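Local coordinates for cysteine desulfurase (Elizabethkingia anophelis NUHP1, PDB 5VPR), which probably frees sulfur from L-cysteine, leaving L-alanine, and hands it to a sulfur carrier, using a covalently bound pyridoxal 5'-phosphate cofactor, at residues S69-A72 with T73-E77; F97-G100 with T101-I105; E191-R194 with K195-K199; T295-D298 with F299-V303; A309-E312 with H313-E317. One frame throughout, in Å; residues are numbered along the deposited sequence.

How the contacts relate
Every contact joins neighbouring residues of one continuous run, so none closes a long loop; the five follow in series along the chain without nesting or crossing. Contact 1 is a turn of helix 67-87, and that helix leads to strand 95-98, where contact 2 turns from the seven-stranded sheet into helix 101-111; the two touch where the ring of F97 meets the backbone of M76. Contact 3 lies in helix 189-199, a crossover helix of the same sheet. Contacts 4 and 5 belong to the successive helices 287-303 and 305-324, their centres about 18 Å apart. Helix 287-303 packs against helix 67-87, which ties contact 4 to the element bearing contact 1.

Contact 1 (S69-A72 with T73-E77); sequences SQVA and TEMME
The run from S69 to E77 is regular alpha-helix, in which the carbonyls of S69 to A72 accept the N-H groups of T73 to M76, four residues on. It forms consecutive turns of helix 67-87. The first carbonyl is used twice: S69 O takes T73 N at 3.0 Å and also the hydroxyl of T73, with OG1 only 2.6 Å from S69 O. The two donors arrive from opposite faces of the carbonyl plane, so they do not compete for the same space. Threonine suits this place because its OG1 lies beside its own backbone N (chi1 -57°), which turns the hydroxyl back along the helix toward the preceding turn. The same OG1 is hydrogen-bonded to H62 N, linking the helix to the incoming loop, while S69 OG is bonded to N60 O of that loop. On another side V71 and M75 make an apolar pair, and Y57 lies against both. A72 is small enough to be buried against V61. Further along, M76 leads away from the preceding turn to N290 of helix 287-303, as M75 reaches I291. The flexible thioether suits M75, whose CG, beside its own N, passes 3.3 Å from V71 O; the chain runs straight on at chi2 (172°), leaving SD 3.9 Å from V71 CG1, and only the terminal CE bends off at chi3.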
# COMPACT_ATOMS: atom_id res chain seq x y z
N SER A 69 15.41 19.95 20.29
CA SER A 69 16.04 19.03 19.36
C SER A 69 16.14 17.63 19.96
O SER A 69 15.93 16.63 19.25
CB SER A 69 17.41 19.56 18.94
OG SER A 69 18.07 18.62 18.12
N GLN A 70 16.43 17.52 21.27
CA GLN A 70 16.45 16.21 21.91
C GLN A 70 15.07 15.57 21.93
O GLN A 70 14.93 14.37 21.65
CB GLN A 70 16.98 16.32 23.35
CG GLN A 70 18.43 16.72 23.44
CD GLN A 70 18.91 16.76 24.88
OE1 GLN A 70 18.63 15.85 25.66
NE2 GLN A 70 19.62 17.82 25.24
N VAL A 71 14.04 16.34 22.26
CA VAL A 71 12.69 15.78 22.30
C VAL A 71 12.23 15.39 20.89
O VAL A 71 11.68 14.30 20.69
CB VAL A 71 11.73 16.78 22.96
CG1 VAL A 71 10.30 16.25 22.91
CG2 VAL A 71 12.18 17.06 24.40
N ALA A 72 12.45 16.26 19.91
CA ALA A 72 12.06 15.93 18.54
C ALA A 72 12.74 14.64 18.08
O ALA A 72 12.10 13.77 17.48
CB ALA A 72 12.41 17.08 17.59
N THR A 73 14.04 14.49 18.38
CA THR A 73 14.79 13.31 17.97
C THR A 73 14.21 12.05 18.61
O THR A 73 14.01 11.03 17.94
CB THR A 73 16.26 13.47 18.36
OG1 THR A 73 16.80 14.65 17.76
CG2 THR A 73 17.08 12.26 17.90
N GLU A 74 13.93 12.12 19.91
CA GLU A 74 13.39 10.97 20.63
C GLU A 74 12.02 10.57 20.09
O GLU A 74 11.71 9.38 19.97
CB GLU A 74 13.32 11.31 22.12
CG GLU A 74 12.88 10.19 23.03
CD GLU A 74 13.01 10.58 24.49
OE1 GLU A 74 13.49 11.71 24.77
OE2 GLU A 74 12.64 9.76 25.36
N MET A 75 11.17 11.55 19.79
CA MET A 75 9.84 11.25 19.27
C MET A 75 9.93 10.55 17.92
O MET A 75 9.16 9.62 17.64
CB MET A 75 9.01 12.53 19.15
CG MET A 75 8.62 13.14 20.50
SD MET A 75 7.83 14.76 20.30
CE MET A 75 6.40 14.37 19.29
N MET A 76 10.85 10.99 17.05
CA MET A 76 10.98 10.33 15.76
C MET A 76 11.51 8.91 15.93
O MET A 76 11.06 7.99 15.22
CB MET A 76 11.89 11.13 14.82
CG MET A 76 11.61 10.85 13.34
SD MET A 76 12.67 11.75 12.19
CE MET A 76 14.12 10.69 12.20
N GLU A 77 12.43 8.71 16.88
CA GLU A 77 12.95 7.36 17.13
C GLU A 77 11.90 6.48 17.79
O GLU A 77 11.84 5.28 17.51
CB GLU A 77 14.22 7.40 17.98
CG GLU A 77 15.43 8.01 17.27
CD GLU A 77 15.67 7.41 15.88
OE1 GLU A 77 15.72 6.17 15.76
OE2 GLU A 77 15.81 8.19 14.90

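Contact 2 (F97-G100 with T101-I105); sequences FTKG and TTEGI
Two bends bring the carboxylate of E103 back over the residues before its helix: CG lies beside the backbone N (chi1 -79°), and the chain then folds at chi2 (81°). E103 has two conformers, however, and its approach to K99 and G100 belongs to one of them and is only tentative. In that conformer CD lies 3.7 Å from K99 CB and OE1 approaches G100 CA at 3.3 Å, while the angle at G100 N is poor for a bond to OE1. G100 itself holds the N-cap position. At its phi of 156° a side chain would be jammed against the carbonyl of K99, which is why glycine suits the place. G100 O opens the helix by accepting G104 N at 3.2 Å, in a nearly straight bond. On the strand side, G100 N gives a weak bond back to T98 OG1, on the last residue of the strand. T98 CB also meets E103 CB at 4.2 Å, and T98 CG2 lies near G104 CA. The threonines that start the helix turn elsewhere: T101 OG1 bonds to S230 OG, and T102 OG1 bonds to the phosphate oxygen OP2 of the modified lysine at position 233. Such a glycine-threonine turn from strand into helix, with the helix N terminus near the cofactor phosphate, is characteristic of the phosphate-binding site in fold-type I pyridoxal-phosphate enzymes.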
# COMPACT_ATOMS: atom_id res chain seq x y z
N PHE A 97 12.92 5.53 7.19
CA PHE A 97 11.90 6.49 6.79
C PHE A 97 12.17 6.97 5.37
O PHE A 97 13.30 7.34 5.02
CB PHE A 97 11.89 7.70 7.75
CG PHE A 97 11.44 7.37 9.16
CD1 PHE A 97 12.33 7.48 10.23
CD2 PHE A 97 10.14 6.96 9.42
CE1 PHE A 97 11.93 7.18 11.54
CE2 PHE A 97 9.72 6.67 10.72
CZ PHE A 97 10.62 6.78 11.78
N THR A 98 11.13 6.97 4.54
CA THR A 98 11.26 7.50 3.18
C THR A 98 10.11 8.47 2.97
O THR A 98 9.32 8.71 3.89
CB THR A 98 11.19 6.39 2.14
OG1 THR A 98 9.88 5.82 2.20
CG2 THR A 98 12.23 5.27 2.45
N LYS A 99 9.95 8.97 1.75
CA LYS A 99 8.84 9.86 1.45
C LYS A 99 7.69 9.16 0.73
O LYS A 99 6.73 9.82 0.33
CB LYS A 99 9.33 11.05 0.64
CG LYS A 99 10.60 11.72 1.21
CD LYS A 99 10.54 11.99 2.72
CE LYS A 99 11.16 13.35 3.08
NZ LYS A 99 12.65 13.42 3.03
N GLY A 100 7.76 7.84 0.57
CA GLY A 100 6.74 7.11 -0.15
C GLY A 100 7.29 5.80 -0.68
O GLY A 100 8.49 5.55 -0.66
N THR A 101 6.38 4.94 -1.15
CA THR A 101 6.80 3.66 -1.72
C THR A 101 7.75 3.87 -2.90
O THR A 101 8.77 3.17 -3.03
CB THR A 101 5.58 2.84 -2.18
OG1 THR A 101 4.67 2.67 -1.09
CG2 THR A 101 6.03 1.46 -2.66
N THR A 102 7.42 4.82 -3.77
CA THR A 102 8.24 5.06 -4.95
C THR A 102 9.67 5.41 -4.57
O THR A 102 10.62 4.94 -5.22
CB THR A 102 7.60 6.16 -5.80
OG1 THR A 102 6.31 5.73 -6.24
CG2 THR A 102 8.47 6.49 -7.01
N GLU A 103 9.86 6.21 -3.51
CA GLU A 103 11.21 6.53 -3.05
C GLU A 103 11.94 5.28 -2.59
O GLU A 103 13.12 5.08 -2.91
CB GLU A 103 11.14 7.56 -1.92
CG GLU A 103 10.92 9.01 -2.36
CD GLU A 103 9.46 9.36 -2.67
OE1 GLU A 103 8.56 8.48 -2.57
OE2 GLU A 103 9.23 10.54 -3.02
N GLY A 104 11.27 4.43 -1.81
CA GLY A 104 11.90 3.19 -1.36
C GLY A 104 12.34 2.33 -2.52
O GLY A 104 13.44 1.76 -2.50
N ILE A 105 11.51 2.24 -3.56
CA ILE A 105 11.87 1.46 -4.74
C ILE A 105 13.12 2.03 -5.39
O ILE A 105 14.08 1.31 -5.67
CB ILE A 105 10.69 1.42 -5.73
CG1 ILE A 105 9.51 0.61 -5.15
CG2 ILE A 105 11.13 0.84 -7.07
CD1 ILE A 105 8.26 0.66 -6.06

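Contact 3 (E191-R194 with K195-K199); sequences EIIR and KVRAK
K195 lays its long aliphatic chain back along the preceding turn, beside the side chain of E191. From the start, CB lies 3.5 Å from I192 O, and CG, set beside the backbone N (chi1 -70°), passes 3.4 Å from E191 O. CD continues past the same carbonyl, and CE reaches E191 OE1 at 3.7 Å. The tip then bends at chi4 (-51°), and NZ stays 4.4 Å from E191 OE1, beyond a salt bridge; its salt bridge goes to D164. Lysine suits this edge of the helix, since its methylenes cover backbone while its amino group still reaches an acid. E191 is extended and points the same way, so its charge would probably add to the field around NZ without gripping it. The buried side is built from branched residues: I192 CG2 and V196 CG2 lie alongside at 4.1 Å, packing toward V176 and V174. I193 and R197 likewise run side by side, with I193 CG2 4.1 Å from R197 CG. R197 also touches I204, and its guanidinium makes salt bridges with D223 and D225. Beneath these side chains each N-H from K195 to A198 bonds to the carbonyl four residues back, R197 N to I193 O at 2.8 Å. An apolar stripe against strands 171-177 and 203-207, edged by charged residues, is what the crossover helix of a beta-alpha-beta unit presents to its sheet.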
# COMPACT_ATOMS: atom_id res chain seq x y z
N GLU A 191 4.69 -18.45 -1.43
CA GLU A 191 5.09 -19.42 -2.44
C GLU A 191 6.17 -18.85 -3.35
O GLU A 191 7.13 -19.55 -3.70
CB GLU A 191 3.87 -19.83 -3.25
CG GLU A 191 4.09 -21.00 -4.18
CD GLU A 191 2.85 -21.28 -4.98
OE1 GLU A 191 2.95 -21.93 -6.04
OE2 GLU A 191 1.78 -20.81 -4.54
N ILE A 192 6.04 -17.58 -3.74
CA ILE A 192 7.04 -16.94 -4.60
C ILE A 192 8.40 -16.90 -3.90
O ILE A 192 9.42 -17.28 -4.48
CB ILE A 192 6.58 -15.53 -5.00
CG1 ILE A 192 5.34 -15.58 -5.90
CG2 ILE A 192 7.73 -14.75 -5.67
CD1 ILE A 192 4.72 -14.19 -6.18
N ILE A 193 8.43 -16.43 -2.65
CA ILE A 193 9.68 -16.32 -1.90
C ILE A 193 10.32 -17.69 -1.73
O ILE A 193 11.53 -17.86 -1.93
CB ILE A 193 9.43 -15.64 -0.55
CG1 ILE A 193 9.14 -14.15 -0.76
CG2 ILE A 193 10.64 -15.78 0.36
CD1 ILE A 193 8.79 -13.43 0.51
N ARG A 194 9.52 -18.70 -1.39
CA ARG A 194 10.04 -20.06 -1.30
C ARG A 194 10.70 -20.48 -2.60
O ARG A 194 11.81 -21.04 -2.60
CB ARG A 194 8.91 -21.03 -0.92
CG ARG A 194 9.31 -22.05 0.12
CD ARG A 194 8.17 -23.04 0.43
NE ARG A 194 6.90 -22.35 0.62
CZ ARG A 194 5.86 -22.48 -0.19
NH1 ARG A 194 5.95 -23.28 -1.24
NH2 ARG A 194 4.73 -21.81 0.05
N LYS A 195 10.04 -20.23 -3.74
CA LYS A 195 10.65 -20.56 -5.03
C LYS A 195 11.93 -19.77 -5.26
O LYS A 195 12.93 -20.33 -5.72
CB LYS A 195 9.68 -20.29 -6.18
CG LYS A 195 8.50 -21.23 -6.31
CD LYS A 195 7.49 -20.64 -7.32
CE LYS A 195 6.31 -21.58 -7.59
NZ LYS A 195 6.78 -22.95 -7.94
N VAL A 196 11.93 -18.47 -4.94
CA VAL A 196 13.10 -17.65 -5.20
C VAL A 196 14.29 -18.08 -4.32
O VAL A 196 15.43 -18.10 -4.78
CB VAL A 196 12.77 -16.15 -5.01
CG1 VAL A 196 14.03 -15.30 -5.17
CG2 VAL A 196 11.69 -15.70 -6.00
N ARG A 197 14.03 -18.42 -3.05
CA ARG A 197 15.10 -18.88 -2.17
C ARG A 197 15.66 -20.22 -2.62
O ARG A 197 16.86 -20.46 -2.51
CB ARG A 197 14.61 -19.00 -0.73
CG ARG A 197 14.17 -17.72 -0.08
CD ARG A 197 15.26 -16.68 -0.09
NE ARG A 197 14.93 -15.60 0.83
CZ ARG A 197 15.47 -14.39 0.77
NH1 ARG A 197 16.35 -14.10 -0.18
NH2 ARG A 197 15.11 -13.46 1.64
N ALA A 198 14.79 -21.11 -3.13
CA ALA A 198 15.23 -22.46 -3.46
C ALA A 198 16.06 -22.50 -4.74
O ALA A 198 16.93 -23.35 -4.87
CB ALA A 198 14.02 -23.38 -3.59
N LYS A 199 15.83 -21.58 -5.67
CA LYS A 199 16.40 -21.70 -7.01
C LYS A 199 17.25 -20.50 -7.40
O LYS A 199 17.61 -20.38 -8.58
CB LYS A 199 15.28 -21.91 -8.04

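Contact 4 (T295-D298 with F299-V303); sequences TAVD and FMEKV
V297 and E301 lie side by side on helix 287-303, with V297 CG1 4.0 Å from E301 CG. The branch that touches is the one set opposite the valine's own N (chi1 166°), which extends it along the helix toward the next turn. In E301, CG lies beside its backbone N (chi1 -55°), passing 3.1 Å from V297 O, and the chain then bends at chi2. Its methylenes thus cover a neighbour while its carboxylate remains at the exposed side, with F86 of helix 67-87 packed against both residues. F299 takes the other choice, with CG opposite its N, and its ring leaves the preceding turn. A296 O sits at the edge of that ring, near its plane, and V303 CG2 lies 3.6 Å above one face. Phenylalanine suits this buried place because its ring meets Y235 edge-to-face and also contacts the ring of F19. M300 brings CG to 3.5 Å from A296 O and then bends at chi3, toward M234 and Y235. K302 CB comes to 3.3 Å from D298 O, and its NZ bonds to Q18. Backbone bonds link each carbonyl from T295 to D298 with the fourth residue on, E301 N to V297 O at 2.8 Å. Within the turn, cohesion rests on backbone bonds and van der Waals contact between carbon atoms, while the D298-K82 salt bridge joins this helix to helix 67-87.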
# COMPACT_ATOMS: atom_id res chain seq x y z
N THR A 295 1.86 7.40 14.65
CA THR A 295 0.51 7.56 15.19
C THR A 295 -0.51 6.80 14.36
O THR A 295 -1.49 6.28 14.91
CB THR A 295 0.16 9.05 15.25
OG1 THR A 295 1.23 9.75 15.88
CG2 THR A 295 -1.13 9.27 16.05
N ALA A 296 -0.30 6.71 13.05
CA ALA A 296 -1.17 5.89 12.22
C ALA A 296 -1.03 4.41 12.56
O ALA A 296 -2.01 3.66 12.53
CB ALA A 296 -0.85 6.15 10.74
N VAL A 297 0.19 3.97 12.91
CA VAL A 297 0.37 2.62 13.43
C VAL A 297 -0.41 2.45 14.73
O VAL A 297 -1.11 1.44 14.94
CB VAL A 297 1.87 2.33 13.63
CG1 VAL A 297 2.07 1.07 14.50
CG2 VAL A 297 2.55 2.16 12.29
N ASP A 298 -0.32 3.44 15.63
CA ASP A 298 -1.08 3.41 16.87
C ASP A 298 -2.58 3.26 16.61
O ASP A 298 -3.27 2.50 17.30
CB ASP A 298 -0.82 4.69 17.68
CG ASP A 298 0.57 4.73 18.31
OD1 ASP A 298 1.28 3.70 18.32
OD2 ASP A 298 0.96 5.82 18.79
N PHE A 299 -3.09 3.97 15.61
CA PHE A 299 -4.52 3.90 15.29
C PHE A 299 -4.91 2.49 14.88
O PHE A 299 -5.91 1.94 15.35
CB PHE A 299 -4.87 4.89 14.18
CG PHE A 299 -6.22 4.64 13.58
CD1 PHE A 299 -7.37 4.97 14.29
CD2 PHE A 299 -6.35 4.05 12.33
CE1 PHE A 299 -8.64 4.73 13.75
CE2 PHE A 299 -7.61 3.81 11.79
CZ PHE A 299 -8.76 4.15 12.51
N MET A 300 -4.13 1.90 13.98
CA MET A 300 -4.41 0.54 13.54
C MET A 300 -4.30 -0.44 14.70
O MET A 300 -5.17 -1.32 14.86
CB MET A 300 -3.48 0.16 12.39
CG MET A 300 -3.75 0.97 11.14
SD MET A 300 -2.87 0.41 9.67
CE MET A 300 -3.53 -1.26 9.43
N GLU A 301 -3.27 -0.31 15.55
CA GLU A 301 -3.17 -1.21 16.70
C GLU A 301 -4.34 -1.00 17.66
O GLU A 301 -4.84 -1.95 18.27
CB GLU A 301 -1.84 -1.04 17.43
CG GLU A 301 -0.59 -1.19 16.54
CD GLU A 301 -0.07 -2.63 16.43
OE1 GLU A 301 -0.85 -3.59 16.62
OE2 GLU A 301 1.15 -2.79 16.16
N LYS A 302 -4.79 0.25 17.80
CA LYS A 302 -5.93 0.51 18.68
C LYS A 302 -7.19 -0.15 18.15
O LYS A 302 -7.95 -0.76 18.90
CB LYS A 302 -6.16 2.02 18.85
CG LYS A 302 -7.34 2.34 19.75
CD LYS A 302 -7.60 3.84 19.81
CE LYS A 302 -7.97 4.38 18.45
NZ LYS A 302 -8.51 5.77 18.54
N VAL A 303 -7.45 -0.01 16.84
CA VAL A 303 -8.62 -0.68 16.27
C VAL A 303 -8.46 -2.19 16.34
O VAL A 303 -9.38 -2.92 16.73
CB VAL A 303 -8.86 -0.20 14.83
CG1 VAL A 303 -9.95 -1.06 14.18
CG2 VAL A 303 -9.26 1.25 14.82

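Contact 5 (A309-E312 with H313-E317); sequences AAHE and HALLE
A309 O accepts H313 N at 2.8 Å, the shortest of four backbone bonds that bind this turn of helix 305-324. The others follow in order, from A310 O to E312 O. The side-chain contact is between H311 and L315. The imidazole of H311 has its CG opposite the backbone N (chi1 177°), which carries the ring forward along the helix and over the next turn. L315 meets one face of it: CG lies 4.1 Å from the ring centroid, 22° off the normal, in a CH-pi contact shifted toward the rim. CD1 lies on the same side of the ring, past its NE2-CD2 edge, 3.5 Å from H311 NE2 and 3.7 Å from H311 CD2. That NE2 is also bonded to N394 O, which fixes how the ring is turned while leucine packs over its face. Histidine suits the position by offering both a polar edge and a flat face; leucine, buried, also packs against F390, F396 and I399. L315 CG also rests 3.3 Å from H311 O. E312 stretches out in an extended chain from the same turn, and its OE2 is bonded to H214 ND1, giving a partner to a carboxylate in a buried residue. With A314 and L315 against helix 396-413, this is an amphipathic helix turn joining helix 305-324 to the C-terminal helix of the class-V aminotransferase fold.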
# COMPACT_ATOMS: atom_id res chain seq x y z
N ALA A 309 -9.14 -6.42 9.15
CA ALA A 309 -9.23 -7.43 8.09
C ALA A 309 -10.62 -8.04 8.03
O ALA A 309 -11.19 -8.18 6.95
CB ALA A 309 -8.17 -8.51 8.30
N ALA A 310 -11.20 -8.35 9.19
CA ALA A 310 -12.52 -9.00 9.22
C ALA A 310 -13.60 -8.07 8.68
O ALA A 310 -14.43 -8.48 7.86
CB ALA A 310 -12.86 -9.45 10.64
N HIS A 311 -13.60 -6.83 9.16
CA HIS A 311 -14.61 -5.88 8.70
C HIS A 311 -14.50 -5.64 7.20
O HIS A 311 -15.51 -5.61 6.49
CB HIS A 311 -14.46 -4.57 9.48
CG HIS A 311 -15.40 -3.50 9.03
ND1 HIS A 311 -16.76 -3.55 9.25
CD2 HIS A 311 -15.18 -2.34 8.36
CE1 HIS A 311 -17.33 -2.48 8.74
NE2 HIS A 311 -16.39 -1.72 8.20
N GLU A 312 -13.27 -5.49 6.70
CA GLU A 312 -13.07 -5.20 5.28
C GLU A 312 -13.40 -6.40 4.42
O GLU A 312 -13.96 -6.25 3.33
CB GLU A 312 -11.62 -4.73 5.04
CG GLU A 312 -11.39 -3.31 5.52
CD GLU A 312 -9.97 -2.78 5.27
OE1 GLU A 312 -9.76 -1.58 5.50
OE2 GLU A 312 -9.08 -3.54 4.85
N HIS A 313 -13.08 -7.60 4.90
CA HIS A 313 -13.47 -8.79 4.16
C HIS A 313 -15.00 -8.90 4.08
O HIS A 313 -15.53 -9.35 3.05
CB HIS A 313 -12.87 -10.03 4.82
CG HIS A 313 -13.30 -11.32 4.20
ND1 HIS A 313 -14.51 -11.92 4.50
CD2 HIS A 313 -12.70 -12.12 3.29
CE1 HIS A 313 -14.62 -13.03 3.81
NE2 HIS A 313 -13.54 -13.18 3.07
N ALA A 314 -15.71 -8.50 5.12
CA ALA A 314 -17.17 -8.56 5.06
C ALA A 314 -17.73 -7.48 4.13
O ALA A 314 -18.71 -7.72 3.41
CB ALA A 314 -17.76 -8.43 6.46
N LEU A 315 -17.11 -6.29 4.11
CA LEU A 315 -17.52 -5.26 3.17
C LEU A 315 -17.35 -5.74 1.73
O LEU A 315 -18.24 -5.58 0.89
CB LEU A 315 -16.69 -3.99 3.39
CG LEU A 315 -16.93 -3.21 4.68
CD1 LEU A 315 -15.93 -2.06 4.79
CD2 LEU A 315 -18.35 -2.67 4.70
N LEU A 316 -16.21 -6.37 1.46
CA LEU A 316 -15.90 -6.83 0.11
C LEU A 316 -16.89 -7.89 -0.35
O LEU A 316 -17.45 -7.79 -1.45
CB LEU A 316 -14.47 -7.37 0.08
CG LEU A 316 -13.87 -7.80 -1.25
CD1 LEU A 316 -13.82 -6.62 -2.15
CD2 LEU A 316 -12.46 -8.36 -1.07
N GLU A 317 -17.12 -8.91 0.48
CA GLU A 317 -18.07 -9.96 0.10
C GLU A 317 -19.46 -9.38 -0.14
O GLU A 317 -20.13 -9.75 -1.11
CB GLU A 317 -18.11 -11.03 1.19